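PDB 6FZZ: virulent strain associated lipoprotein from Borreliella spielmanii A14S, which is an outer surface lipoprotein of the PFam54 family that probably binds glutathione, like its Borrelia burgdorferi relative BBE31, and may aid colonisation of the mammalian host. Local coordinates for residues D32-P44 against K74-D86. Residues are numbered along the deposited sequence; the frame is centred on the assembly and turned at random.
Sequences DRKKYEKKLKEEP and KAYRKLTYGILND
Tyr36 lays its ring flat against the backbone of Gly82, whose CA stands 3.4 Å from the ring centroid and 4° off the normal, a CH-pi contact. Glycine suits this place because, lacking a side chain, it lets CA lie directly on the ring face. The axes of segments 32-41 and 74-83 approach to 8.5 Å, at 123°. The ring's opposite face lies against Asp32 O of its own helix. Asn85 CB packs 3.4 Å from Tyr36 CE1; its amide comes near the hydroxyl without a hydrogen bond, and Tyr36 OH pairs instead with Lys155 of helix 138-170.

One turn further along, Leu40 fills a hole among Lys74, Arg77, Lys78 and Tyr81 with its branched apolar end. Its CG, anti to the backbone N (chi1 171°), sends both methyls toward Lys74, CD2 lying 4.0 Å from Lys74 CB. In return Lys78 fits among Arg33, Tyr36, Glu37 and Leu40: its flexible chain packs by its methylenes, CD 3.9 Å from Glu37 CG, then bends to carry the ammonium toward Asp120.

Just past the helix end, Arg77 grips the Glu43 carboxylate side-on, the two planes nearly coplanar. Arg77 NE donates to Glu43 OE1 at 2.9 Å and Arg77 NH2 to Glu43 OE2 at 2.6 Å, both on syn lone pairs. The anti lone pair of Glu43 OE1 takes Tyr81 OH at 2.7 Å, so three bonds fix the carboxylate.

Arg33 and Lys78 bring like charges close, probably eased by Asp120, which pairs with Arg33 and more weakly with Lys78. Within the Bbcrasp-1-type (PFam54) region of this C-terminal part of the lipoprotein, long helix 15-41 thus meets short helix 71-83, which also rests on helices 105-126 and 138-170.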
# COMPACT_ATOMS: atom_id res chain seq x y z
N ASP A 32 0.44 6.08 -11.51
CA ASP A 32 1.21 5.53 -10.40
C ASP A 32 1.22 4.01 -10.44
O ASP A 32 2.29 3.44 -10.31
CB ASP A 32 0.72 5.99 -9.03
CG ASP A 32 0.95 7.48 -8.81
OD1 ASP A 32 1.82 8.06 -9.49
OD2 ASP A 32 0.25 8.08 -7.98
N ARG A 33 0.07 3.36 -10.63
CA ARG A 33 0.06 1.90 -10.69
C ARG A 33 1.06 1.38 -11.71
O ARG A 33 1.72 0.35 -11.48
CB ARG A 33 -1.32 1.33 -11.04
CG ARG A 33 -1.26 -0.17 -11.07
CD ARG A 33 -2.59 -0.83 -11.36
NE ARG A 33 -2.68 -2.23 -10.87
CZ ARG A 33 -2.91 -3.32 -11.63
NH1 ARG A 33 -2.95 -3.25 -12.96
NH2 ARG A 33 -3.13 -4.52 -11.04
N LYS A 34 1.18 2.06 -12.85
CA LYS A 34 2.10 1.61 -13.92
C LYS A 34 3.58 1.70 -13.47
O LYS A 34 4.41 0.84 -13.78
CB LYS A 34 1.87 2.37 -15.24
CG LYS A 34 0.61 1.94 -15.95
CD LYS A 34 0.20 2.94 -17.02
CE LYS A 34 -0.19 2.26 -18.33
NZ LYS A 34 -1.46 2.83 -18.86
N LYS A 35 3.87 2.71 -12.68
CA LYS A 35 5.13 2.83 -11.99
C LYS A 35 5.56 1.61 -11.16
O LYS A 35 6.70 1.12 -11.21
CB LYS A 35 5.07 4.05 -11.10
CG LYS A 35 6.36 4.86 -11.03
CD LYS A 35 6.10 6.22 -10.34
CE LYS A 35 5.68 6.06 -8.87
NZ LYS A 35 5.73 7.36 -8.12
N TYR A 36 4.65 1.12 -10.37
CA TYR A 36 4.88 -0.08 -9.60
C TYR A 36 5.06 -1.33 -10.43
O TYR A 36 5.84 -2.15 -10.03
CB TYR A 36 3.73 -0.25 -8.61
CG TYR A 36 3.43 1.03 -7.87
CD1 TYR A 36 4.46 1.93 -7.55
CD2 TYR A 36 2.11 1.37 -7.52
CE1 TYR A 36 4.16 3.13 -6.91
CE2 TYR A 36 1.81 2.53 -6.83
CZ TYR A 36 2.81 3.43 -6.58
OH TYR A 36 2.49 4.58 -5.91
N GLU A 37 4.33 -1.45 -11.56
CA GLU A 37 4.49 -2.59 -12.51
C GLU A 37 5.87 -2.52 -13.08
O GLU A 37 6.52 -3.52 -13.21
CB GLU A 37 3.47 -2.60 -13.65
CG GLU A 37 2.06 -2.96 -13.24
CD GLU A 37 1.04 -2.45 -14.25
OE1 GLU A 37 1.43 -2.14 -15.36
OE2 GLU A 37 -0.15 -2.34 -13.95
N LYS A 38 6.33 -1.31 -13.36
CA LYS A 38 7.68 -1.10 -13.88
C LYS A 38 8.74 -1.45 -12.84
O LYS A 38 9.73 -2.07 -13.21
CB LYS A 38 7.82 0.34 -14.46
CG LYS A 38 9.25 0.73 -14.81
CD LYS A 38 9.31 1.96 -15.71
CE LYS A 38 10.68 2.10 -16.38
NZ LYS A 38 10.87 3.41 -17.03
N LYS A 39 8.54 -1.14 -11.54
CA LYS A 39 9.49 -1.51 -10.55
C LYS A 39 9.56 -3.06 -10.41
O LYS A 39 10.64 -3.60 -10.07
CB LYS A 39 9.20 -0.94 -9.14
CG LYS A 39 9.30 0.58 -9.00
CD LYS A 39 10.71 1.03 -9.28
CE LYS A 39 10.98 2.46 -8.79
NZ LYS A 39 11.76 3.06 -9.88
N LEU A 40 8.43 -3.74 -10.58
CA LEU A 40 8.47 -5.22 -10.61
C LEU A 40 9.20 -5.77 -11.89
O LEU A 40 10.09 -6.67 -11.82
CB LEU A 40 7.08 -5.79 -10.48
CG LEU A 40 6.97 -7.34 -10.73
CD1 LEU A 40 7.54 -8.09 -9.55
CD2 LEU A 40 5.53 -7.64 -11.00
N LYS A 41 8.87 -5.21 -13.03
CA LYS A 41 9.52 -5.63 -14.26
C LYS A 41 11.01 -5.45 -14.23
O LYS A 41 11.75 -6.27 -14.83
CB LYS A 41 8.86 -4.94 -15.48
CG LYS A 41 7.53 -5.59 -15.83
CD LYS A 41 6.58 -4.72 -16.65
CE LYS A 41 7.10 -4.47 -18.03
NZ LYS A 41 5.95 -3.97 -18.83
N GLU A 42 11.50 -4.41 -13.54
CA GLU A 42 12.95 -4.16 -13.44
C GLU A 42 13.50 -4.56 -12.16
O GLU A 42 14.62 -4.16 -11.84
CB GLU A 42 13.29 -2.66 -13.66
CG GLU A 42 12.67 -2.17 -14.94
CD GLU A 42 12.92 -0.68 -15.27
OE1 GLU A 42 13.42 0.08 -14.39
OE2 GLU A 42 12.58 -0.29 -16.41
N GLU A 43 12.81 -5.39 -11.38
CA GLU A 43 13.33 -5.71 -10.06
C GLU A 43 14.70 -6.44 -10.11
O GLU A 43 14.89 -7.40 -10.85
CB GLU A 43 12.32 -6.44 -9.16
CG GLU A 43 12.35 -7.90 -9.24
CD GLU A 43 11.33 -8.58 -8.36
OE1 GLU A 43 10.68 -7.99 -7.45
OE2 GLU A 43 11.11 -9.71 -8.72
N PRO A 44 15.63 -5.98 -9.29
CA PRO A 44 16.87 -6.70 -9.25
C PRO A 44 16.65 -8.04 -8.61
O PRO A 44 15.60 -8.29 -7.98
CB PRO A 44 17.77 -5.84 -8.35
CG PRO A 44 17.03 -4.62 -8.04
CD PRO A 44 15.57 -4.88 -8.31
N LYS A 74 4.62 -12.25 -7.20
CA LYS A 74 4.92 -11.04 -7.96
C LYS A 74 3.94 -9.91 -7.68
O LYS A 74 4.37 -8.76 -7.48
CB LYS A 74 4.97 -11.31 -9.44
CG LYS A 74 6.13 -12.24 -9.78
CD LYS A 74 6.18 -12.42 -11.28
CE LYS A 74 7.27 -13.35 -11.72
NZ LYS A 74 7.11 -13.40 -13.20
N ALA A 75 2.65 -10.25 -7.61
CA ALA A 75 1.58 -9.28 -7.26
C ALA A 75 1.82 -8.66 -5.87
O ALA A 75 1.71 -7.42 -5.68
CB ALA A 75 0.20 -9.92 -7.38
N TYR A 76 2.14 -9.52 -4.90
CA TYR A 76 2.35 -9.08 -3.50
C TYR A 76 3.56 -8.12 -3.53
O TYR A 76 3.54 -7.06 -2.92
CB TYR A 76 2.63 -10.30 -2.61
CG TYR A 76 2.70 -10.05 -1.14
CD1 TYR A 76 3.72 -9.25 -0.58
CD2 TYR A 76 1.77 -10.67 -0.26
CE1 TYR A 76 3.78 -9.04 0.80
CE2 TYR A 76 1.81 -10.42 1.09
CZ TYR A 76 2.83 -9.62 1.61
OH TYR A 76 2.85 -9.44 2.95
N ARG A 77 4.65 -8.50 -4.23
CA ARG A 77 5.80 -7.58 -4.32
C ARG A 77 5.48 -6.23 -4.96
O ARG A 77 5.92 -5.18 -4.47
CB ARG A 77 6.96 -8.22 -5.07
CG ARG A 77 7.53 -9.36 -4.30
CD ARG A 77 8.96 -9.73 -4.73
NE ARG A 77 9.17 -10.05 -6.18
CZ ARG A 77 9.05 -11.25 -6.73
NH1 ARG A 77 8.57 -12.26 -6.06
NH2 ARG A 77 9.36 -11.44 -8.01
N LYS A 78 4.78 -6.26 -6.07
CA LYS A 78 4.33 -5.05 -6.73
C LYS A 78 3.51 -4.17 -5.78
O LYS A 78 3.72 -2.98 -5.75
CB LYS A 78 3.48 -5.43 -7.95
CG LYS A 78 2.89 -4.29 -8.75
CD LYS A 78 1.86 -4.73 -9.80
CE LYS A 78 0.47 -4.90 -9.20
NZ LYS A 78 -0.08 -3.64 -8.59
N LEU A 79 2.61 -4.75 -4.98
CA LEU A 79 1.81 -3.97 -4.01
C LEU A 79 2.74 -3.41 -2.94
O LEU A 79 2.50 -2.30 -2.40
CB LEU A 79 0.72 -4.80 -3.42
CG LEU A 79 -0.39 -5.23 -4.43
CD1 LEU A 79 -1.35 -6.22 -3.82
CD2 LEU A 79 -1.23 -4.03 -4.94
N THR A 80 3.79 -4.16 -2.62
CA THR A 80 4.83 -3.68 -1.69
C THR A 80 5.56 -2.42 -2.19
O THR A 80 5.73 -1.45 -1.45
CB THR A 80 5.85 -4.82 -1.33
OG1 THR A 80 5.17 -5.94 -0.72
CG2 THR A 80 6.87 -4.29 -0.32
N TYR A 81 5.98 -2.44 -3.46
CA TYR A 81 6.64 -1.30 -4.11
C TYR A 81 5.66 -0.09 -4.13
O TYR A 81 6.08 1.07 -4.02
CB TYR A 81 7.07 -1.70 -5.53
CG TYR A 81 7.99 -2.92 -5.54
CD1 TYR A 81 8.90 -3.12 -4.50
CD2 TYR A 81 8.00 -3.82 -6.59
CE1 TYR A 81 9.73 -4.19 -4.49
CE2 TYR A 81 8.86 -4.91 -6.60
CZ TYR A 81 9.70 -5.09 -5.54
OH TYR A 81 10.61 -6.14 -5.45
N GLY A 82 4.38 -0.38 -4.25
CA GLY A 82 3.37 0.66 -4.21
C GLY A 82 3.24 1.38 -2.85
O GLY A 82 3.24 2.60 -2.80
N ILE A 83 3.11 0.61 -1.78
CA ILE A 83 2.89 1.16 -0.46
C ILE A 83 4.19 1.76 0.07
O ILE A 83 4.17 2.77 0.81
CB ILE A 83 2.29 0.11 0.53
CG1 ILE A 83 1.80 0.80 1.83
CG2 ILE A 83 3.29 -0.96 0.95
CD1 ILE A 83 0.59 1.67 1.64
N LEU A 84 5.32 1.24 -0.40
CA LEU A 84 6.62 1.85 -0.02
C LEU A 84 7.13 2.81 -1.09
O LEU A 84 8.33 2.99 -1.27
CB LEU A 84 7.64 0.74 0.24
CG LEU A 84 7.28 -0.29 1.34
CD1 LEU A 84 8.45 -1.25 1.51
CD2 LEU A 84 6.97 0.43 2.66
N ASN A 85 6.23 3.40 -1.84
CA ASN A 85 6.66 4.07 -3.07
C ASN A 85 7.44 5.37 -2.86
O ASN A 85 8.13 5.86 -3.76
CB ASN A 85 5.51 4.22 -4.02
CG ASN A 85 4.57 5.35 -3.65
OD1 ASN A 85 4.25 5.58 -2.47
ND2 ASN A 85 4.12 6.06 -4.67
N ASP A 86 7.42 5.92 -1.66
CA ASP A 86 8.23 7.09 -1.47
C ASP A 86 9.63 6.72 -0.96
O ASP A 86 10.32 7.62 -0.49
CB ASP A 86 7.49 8.05 -0.52
CG ASP A 86 8.02 9.50 -0.57
OD1 ASP A 86 8.76 9.90 -1.52
OD2 ASP A 86 7.69 10.22 0.42